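Local coordinates for protein prolyl-tRNA synthetase (Giardia lamblia ATCC 50803, PDB 3IAL) that probably joins L-proline to tRNA(Pro) at the expense of ATP, and is captured here with prolyl-adenylate, the activated amino acid, in its class II active site, at residues P121-V135 with E167-T179. Residues are numbered along the deposited sequence; the frame is centred on the assembly and turned at random.
Sequences PTSETAIYSMFSKWV and EIHWNEAHCCHAT. With PR8 (5'-O-[(R)-hydroxy{[(2S)-pyrrolidin-2-ylcarbonyl]oxy}phosphoryl]adenosine), chain H.
Thr-122 and Trp-170 meet beside the prolyl end of the bound prolyl-adenylate, Thr-122 OG1 lying 3.4 Å from Trp-170 CH2 at the indole edge. That hydroxyl suits its place because it bonds in two directions: it accepts from the prolyl nitrogen N of PR8 at 2.8 Å and donates to the syn lone pair of Glu-124 OE1. The bend of Glu-124 at chi2 (78°) brings OE2 within 2.7 Å of the same nitrogen N of PR8, where a carboxylate would favour a protonated amine. His-174 CE1 and Glu-172 CB pack against the pyrrolidine carbons, and Ile-168 offers branched carbons to the adenine.

Behind this shell, the carboxylate of Glu-172 bridges strand and helix start. Ser-123 OG donates to Glu-172 OE1 at 2.6 Å, syn but tilted out of the carboxylate plane. Glu-172 OE2 accepts from Ser-123 N on its syn side and, nearly straight (166°), from His-174 NE2 at 2.8 Å, anti and well out of the carboxylate plane but in the imidazole plane. An imidazole fits here because its other nitrogen, ND1, shares a hydrogen bond of 2.8 Å with Tyr-128 OH; bonded at both nitrogens, the ring is held against rotation. Ile-127 CD1 lies over one imidazole face in a CH-pi contact. Farther along, Phe-131 CD2 and Val-135 CG2 meet CB and SG of Cys-176, a small apolar side chain suited to the helix-strand interface.

Helix 124-134 and strand 167-177 run roughly the same way, crossing at -33°, within the class II core; strands 143-152 and 263-274 flank the latter antiparallel, and Trp-134 NE1 hydrogen-bonds to Asp-39 OD2 of the second subunit.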
loop_
_atom_site.group_PDB
_atom_site.type_symbol
_atom_site.label_atom_id
_atom_site.label_comp_id
_atom_site.label_asym_id
_atom_site.label_seq_id
_atom_site.Cartn_x
_atom_site.Cartn_y
_atom_site.Cartn_z
ATOM N N PRO B 121 -4.802 1.410 18.363
ATOM C CA PRO B 121 -3.412 1.676 18.765
ATOM C C PRO B 121 -2.472 0.550 18.355
ATOM O O PRO B 121 -1.258 0.726 18.297
ATOM C CB PRO B 121 -3.509 1.750 20.284
ATOM C CG PRO B 121 -4.632 0.836 20.630
ATOM C CD PRO B 121 -5.640 1.027 19.515
ATOM N N THR B 122 -3.068 -0.607 18.110
ATOM C CA THR B 122 -2.404 -1.822 17.675
ATOM C C THR B 122 -3.602 -2.765 17.573
ATOM O O THR B 122 -4.640 -2.509 18.199
ATOM C CB THR B 122 -1.337 -2.327 18.685
ATOM O OG1 THR B 122 -0.775 -3.560 18.212
ATOM C CG2 THR B 122 -1.950 -2.520 20.074
ATOM N N SER B 123 -3.510 -3.811 16.767
ATOM C CA SER B 123 -4.732 -4.487 16.344
ATOM C C SER B 123 -5.042 -5.860 16.958
ATOM O O SER B 123 -5.991 -6.511 16.533
ATOM C CB SER B 123 -4.774 -4.558 14.815
ATOM O OG SER B 123 -4.516 -3.278 14.260
ATOM N N GLU B 124 -4.288 -6.282 17.973
ATOM C CA GLU B 124 -4.521 -7.592 18.604
ATOM C C GLU B 124 -5.995 -7.867 18.898
ATOM O O GLU B 124 -6.517 -8.900 18.494
ATOM C CB GLU B 124 -3.716 -7.761 19.899
ATOM C CG GLU B 124 -2.238 -8.072 19.678
ATOM C CD GLU B 124 -1.400 -6.853 19.311
ATOM O OE1 GLU B 124 -1.913 -5.712 19.360
ATOM O OE2 GLU B 124 -0.220 -7.042 18.971
ATOM N N THR B 125 -6.662 -6.947 19.590
ATOM C CA THR B 125 -8.011 -7.220 20.097
ATOM C C THR B 125 -9.012 -7.432 18.961
ATOM O O THR B 125 -9.896 -8.287 19.052
ATOM C CB THR B 125 -8.505 -6.111 21.061
ATOM O OG1 THR B 125 -8.481 -4.839 20.403
ATOM C CG2 THR B 125 -7.628 -6.042 22.305
ATOM N N ALA B 126 -8.838 -6.677 17.881
ATOM C CA ALA B 126 -9.689 -6.774 16.697
ATOM C C ALA B 126 -9.379 -8.035 15.897
ATOM O O ALA B 126 -10.284 -8.769 15.514
ATOM C CB ALA B 126 -9.523 -5.528 15.826
ATOM N N ILE B 127 -8.097 -8.301 15.667
ATOM C CA ILE B 127 -7.696 -9.447 14.867
ATOM C C ILE B 127 -8.010 -10.781 15.552
ATOM O O ILE B 127 -8.488 -11.704 14.899
ATOM C CB ILE B 127 -6.203 -9.380 14.477
ATOM C CG1 ILE B 127 -5.995 -8.267 13.448
ATOM C CG2 ILE B 127 -5.734 -10.725 13.896
ATOM C CD1 ILE B 127 -4.571 -7.823 13.290
ATOM N N TYR B 128 -7.757 -10.883 16.857
ATOM C CA TYR B 128 -7.976 -12.148 17.563
ATOM C C TYR B 128 -9.474 -12.432 17.789
ATOM O O TYR B 128 -9.874 -13.588 17.834
ATOM C CB TYR B 128 -7.155 -12.217 18.856
ATOM C CG TYR B 128 -5.674 -11.904 18.649
ATOM C CD1 TYR B 128 -5.064 -12.077 17.397
ATOM C CD2 TYR B 128 -4.883 -11.438 19.701
ATOM C CE1 TYR B 128 -3.718 -11.777 17.204
ATOM C CE2 TYR B 128 -3.540 -11.141 19.514
ATOM C CZ TYR B 128 -2.963 -11.312 18.262
ATOM O OH TYR B 128 -1.639 -11.018 18.052
ATOM N N SER B 129 -10.299 -11.386 17.867
ATOM C CA SER B 129 -11.752 -11.560 17.832
ATOM C C SER B 129 -12.174 -12.228 16.522
ATOM O O SER B 129 -13.090 -13.046 16.518
ATOM C CB SER B 129 -12.483 -10.221 17.991
ATOM O OG SER B 129 -12.184 -9.620 19.243
ATOM N N MET B 130 -11.512 -11.885 15.414
ATOM C CA MET B 130 -11.783 -12.560 14.137
ATOM C C MET B 130 -11.120 -13.936 14.031
ATOM O O MET B 130 -11.710 -14.846 13.469
ATOM C CB MET B 130 -11.410 -11.676 12.945
ATOM C CG MET B 130 -12.199 -10.359 12.898
ATOM S SD MET B 130 -14.010 -10.534 12.874
ATOM C CE MET B 130 -14.208 -11.436 11.325
ATOM N N PHE B 131 -9.910 -14.103 14.562
ATOM C CA PHE B 131 -9.280 -15.449 14.620
ATOM C C PHE B 131 -10.197 -16.473 15.296
ATOM O O PHE B 131 -10.227 -17.650 14.915
ATOM C CB PHE B 131 -7.941 -15.403 15.363
ATOM C CG PHE B 131 -6.781 -14.867 14.544
ATOM C CD1 PHE B 131 -6.979 -14.183 13.339
ATOM C CD2 PHE B 131 -5.475 -15.024 15.012
ATOM C CE1 PHE B 131 -5.892 -13.692 12.605
ATOM C CE2 PHE B 131 -4.387 -14.534 14.281
ATOM C CZ PHE B 131 -4.599 -13.873 13.071
ATOM N N SER B 132 -10.932 -16.018 16.305
ATOM C CA SER B 132 -11.904 -16.854 17.023
ATOM C C SER B 132 -12.935 -17.477 16.088
ATOM O O SER B 132 -13.394 -18.590 16.315
ATOM C CB SER B 132 -12.632 -16.021 18.086
ATOM O OG SER B 132 -13.345 -16.853 18.987
ATOM N N LYS B 133 -13.305 -16.739 15.047
ATOM C CA LYS B 133 -14.244 -17.219 14.036
ATOM C C LYS B 133 -13.551 -18.038 12.942
ATOM O O LYS B 133 -14.082 -19.052 12.494
ATOM C CB LYS B 133 -14.992 -16.035 13.417
ATOM C CG LYS B 133 -15.713 -15.158 14.447
ATOM C CD LYS B 133 -16.422 -13.985 13.783
ATOM C CE LYS B 133 -17.105 -13.089 14.810
ATOM N NZ LYS B 133 -16.099 -12.491 15.728
ATOM N N TRP B 134 -12.363 -17.613 12.525
ATOM C CA TRP B 134 -11.643 -18.287 11.434
ATOM C C TRP B 134 -10.975 -19.610 11.839
ATOM O O TRP B 134 -10.702 -20.457 10.986
ATOM C CB TRP B 134 -10.589 -17.358 10.837
ATOM C CG TRP B 134 -11.133 -16.061 10.296
ATOM C CD1 TRP B 134 -12.416 -15.803 9.905
ATOM C CD2 TRP B 134 -10.392 -14.859 10.056
ATOM N NE1 TRP B 134 -12.522 -14.513 9.448
ATOM C CE2 TRP B 134 -11.294 -13.911 9.528
ATOM C CE3 TRP B 134 -9.050 -14.492 10.227
ATOM C CZ2 TRP B 134 -10.900 -12.625 9.174
ATOM C CZ3 TRP B 134 -8.661 -13.211 9.880
ATOM C CH2 TRP B 134 -9.582 -12.291 9.364
ATOM N N VAL B 135 -10.700 -19.775 13.129
ATOM C CA VAL B 135 -9.984 -20.938 13.630
ATOM C C VAL B 135 -10.949 -21.846 14.382
ATOM O O VAL B 135 -11.396 -21.508 15.470
ATOM C CB VAL B 135 -8.845 -20.527 14.577
ATOM C CG1 VAL B 135 -8.141 -21.753 15.137
ATOM C CG2 VAL B 135 -7.863 -19.600 13.859
ATOM N N GLU B 167 0.004 9.560 14.899
ATOM C CA GLU B 167 -0.432 8.611 13.864
ATOM C C GLU B 167 0.798 7.977 13.232
ATOM O O GLU B 167 1.639 8.658 12.668
ATOM C CB GLU B 167 -1.305 9.272 12.796
ATOM C CG GLU B 167 -1.603 8.351 11.621
ATOM C CD GLU B 167 -2.800 8.785 10.788
ATOM O OE1 GLU B 167 -3.262 9.929 10.947
ATOM O OE2 GLU B 167 -3.281 7.969 9.970
ATOM N N ILE B 168 0.877 6.657 13.323
ATOM C CA ILE B 168 2.079 5.928 12.992
ATOM C C ILE B 168 1.824 4.967 11.837
ATOM O O ILE B 168 1.022 4.046 11.957
ATOM C CB ILE B 168 2.559 5.111 14.208
ATOM C CG1 ILE B 168 2.579 5.971 15.478
ATOM C CG2 ILE B 168 3.949 4.495 13.932
ATOM C CD1 ILE B 168 2.405 5.150 16.756
ATOM N N HIS B 169 2.533 5.169 10.726
ATOM C CA HIS B 169 2.465 4.249 9.600
ATOM C C HIS B 169 3.311 3.033 9.958
ATOM O O HIS B 169 4.440 3.173 10.454
ATOM C CB HIS B 169 2.962 4.934 8.327
ATOM C CG HIS B 169 2.653 4.185 7.071
ATOM N ND1 HIS B 169 3.606 3.463 6.380
ATOM C CD2 HIS B 169 1.495 4.040 6.384
ATOM C CE1 HIS B 169 3.044 2.903 5.324
ATOM N NE2 HIS B 169 1.765 3.236 5.301
ATOM N N TRP B 170 2.762 1.839 9.756
ATOM C CA TRP B 170 3.470 0.629 10.155
ATOM C C TRP B 170 2.986 -0.614 9.433
ATOM O O TRP B 170 2.018 -0.561 8.685
ATOM C CB TRP B 170 3.398 0.458 11.686
ATOM C CG TRP B 170 2.220 -0.308 12.280
ATOM C CD1 TRP B 170 1.018 -0.598 11.698
ATOM C CD2 TRP B 170 2.146 -0.817 13.618
ATOM N NE1 TRP B 170 0.220 -1.282 12.579
ATOM C CE2 TRP B 170 0.887 -1.422 13.768
ATOM C CE3 TRP B 170 3.030 -0.821 14.704
ATOM C CZ2 TRP B 170 0.496 -2.044 14.950
ATOM C CZ3 TRP B 170 2.643 -1.443 15.879
ATOM C CH2 TRP B 170 1.385 -2.044 15.990
ATOM N N ASN B 171 3.672 -1.726 9.677
ATOM C CA ASN B 171 3.169 -3.042 9.320
ATOM C C ASN B 171 3.157 -3.920 10.560
ATOM O O ASN B 171 4.127 -3.931 11.334
ATOM C CB ASN B 171 4.008 -3.661 8.199
ATOM C CG ASN B 171 3.577 -5.089 7.846
ATOM O OD1 ASN B 171 3.853 -6.025 8.588
ATOM N ND2 ASN B 171 2.935 -5.255 6.690
ATOM N N GLU B 172 2.040 -4.623 10.754
ATOM C CA GLU B 172 1.883 -5.587 11.840
ATOM C C GLU B 172 1.485 -6.954 11.290
ATOM O O GLU B 172 0.529 -7.070 10.523
ATOM C CB GLU B 172 0.845 -5.108 12.869
ATOM C CG GLU B 172 -0.571 -4.873 12.339
ATOM C CD GLU B 172 -1.496 -4.263 13.391
ATOM O OE1 GLU B 172 -2.209 -3.277 13.084
ATOM O OE2 GLU B 172 -1.513 -4.776 14.530
ATOM N N ALA B 173 2.260 -7.968 11.664
ATOM C CA ALA B 173 2.000 -9.362 11.340
ATOM C C ALA B 173 1.475 -10.062 12.589
ATOM O O ALA B 173 1.959 -9.791 13.687
ATOM C CB ALA B 173 3.286 -10.030 10.887
ATOM N N HIS B 174 0.498 -10.957 12.411
ATOM C CA HIS B 174 -0.113 -11.728 13.503
ATOM C C HIS B 174 -0.331 -13.159 13.009
ATOM O O HIS B 174 -0.961 -13.367 11.955
ATOM C CB HIS B 174 -1.473 -11.142 13.911
ATOM C CG HIS B 174 -1.408 -9.744 14.443
ATOM N ND1 HIS B 174 -1.429 -9.456 15.794
ATOM C CD2 HIS B 174 -1.341 -8.548 13.805
ATOM C CE1 HIS B 174 -1.364 -8.146 15.961
ATOM N NE2 HIS B 174 -1.306 -7.570 14.772
ATOM N N CYS B 175 0.196 -14.137 13.747
ATOM C CA CYS B 175 0.074 -15.534 13.358
ATOM C C CYS B 175 -0.461 -16.380 14.487
ATOM O O CYS B 175 -0.141 -16.158 15.656
ATOM C CB CYS B 175 1.416 -16.101 12.912
ATOM S SG CYS B 175 2.169 -15.226 11.534
ATOM N N CYS B 176 -1.267 -17.363 14.106
ATOM C CA CYS B 176 -1.899 -18.283 15.019
ATOM C C CYS B 176 -1.321 -19.674 14.756
ATOM O O CYS B 176 -1.288 -20.133 13.608
ATOM C CB CYS B 176 -3.400 -18.256 14.770
ATOM S SG CYS B 176 -4.395 -19.125 15.959
ATOM N N HIS B 177 -0.873 -20.336 15.821
ATOM C CA HIS B 177 -0.062 -21.543 15.718
ATOM C C HIS B 177 -0.645 -22.706 16.516
ATOM O O HIS B 177 -1.189 -22.516 17.600
ATOM C CB HIS B 177 1.343 -21.253 16.243
ATOM C CG HIS B 177 1.972 -20.028 15.654
ATOM N ND1 HIS B 177 2.522 -20.008 14.389
ATOM C CD2 HIS B 177 2.160 -18.789 16.168
ATOM C CE1 HIS B 177 3.015 -18.807 14.151
ATOM N NE2 HIS B 177 2.817 -18.051 15.215
ATOM N N ALA B 178 -0.501 -23.913 15.986
ATOM C CA ALA B 178 -1.026 -25.100 16.643
ATOM C C ALA B 178 -0.307 -25.386 17.963
ATOM O O ALA B 178 -0.943 -25.774 18.945
ATOM C CB ALA B 178 -0.936 -26.299 15.714
ATOM N N THR B 179 1.013 -25.197 17.977
ATOM C CA THR B 179 1.835 -25.570 19.127
ATOM C C THR B 179 2.834 -24.487 19.528
ATOM O O THR B 179 3.153 -23.580 18.753
ATOM C CB THR B 179 2.691 -26.812 18.832
ATOM O OG1 THR B 179 3.649 -26.473 17.820
ATOM C CG2 THR B 179 1.834 -28.024 18.389
HETATM C C PR8 H . 3.579 -4.214 18.754
HETATM N N PR8 H . 1.492 -5.183 18.018
HETATM O O PR8 H . 2.936 -3.164 18.788
HETATM P P PR8 H . 5.618 -2.955 19.414
HETATM N N1 PR8 H . 6.128 6.325 16.585
HETATM C C2 PR8 H . 6.720 5.617 15.630
HETATM N N3 PR8 H . 6.897 4.297 15.731
HETATM C C4 PR8 H . 6.486 3.627 16.806
HETATM C C5 PR8 H . 5.870 4.337 17.831
HETATM C C6 PR8 H . 5.692 5.712 17.702
HETATM N N6 PR8 H . 5.096 6.406 18.672
HETATM N N7 PR8 H . 5.553 3.467 18.782
HETATM C C8 PR8 H . 5.950 2.258 18.381
HETATM N N9 PR8 H . 6.530 2.347 17.175
HETATM C CA PR8 H . 2.902 -5.505 18.296
HETATM C CB PR8 H . 3.522 -5.947 16.981
HETATM C CD PR8 H . 1.173 -5.715 16.698
HETATM C CG PR8 H . 2.486 -5.545 15.922
HETATM C "C1'" PR8 H . 7.101 1.189 16.415
HETATM O O10 PR8 H . 4.882 -4.361 19.119
HETATM O O1P PR8 H . 5.181 -2.318 20.682
HETATM C "C2'" PR8 H . 8.365 0.601 17.089
HETATM O "O2'" PR8 H . 9.338 0.258 16.091
HETATM O O2P PR8 H . 7.183 -3.310 19.471
HETATM C "C3'" PR8 H . 7.856 -0.689 17.687
HETATM O "O3'" PR8 H . 8.930 -1.620 17.847
HETATM C "C4'" PR8 H . 6.963 -1.105 16.533
HETATM O "O4'" PR8 H . 6.149 0.078 16.370
HETATM C "C5'" PR8 H . 6.160 -2.322 16.940
HETATM O "O5'" PR8 H . 5.408 -2.044 18.105
#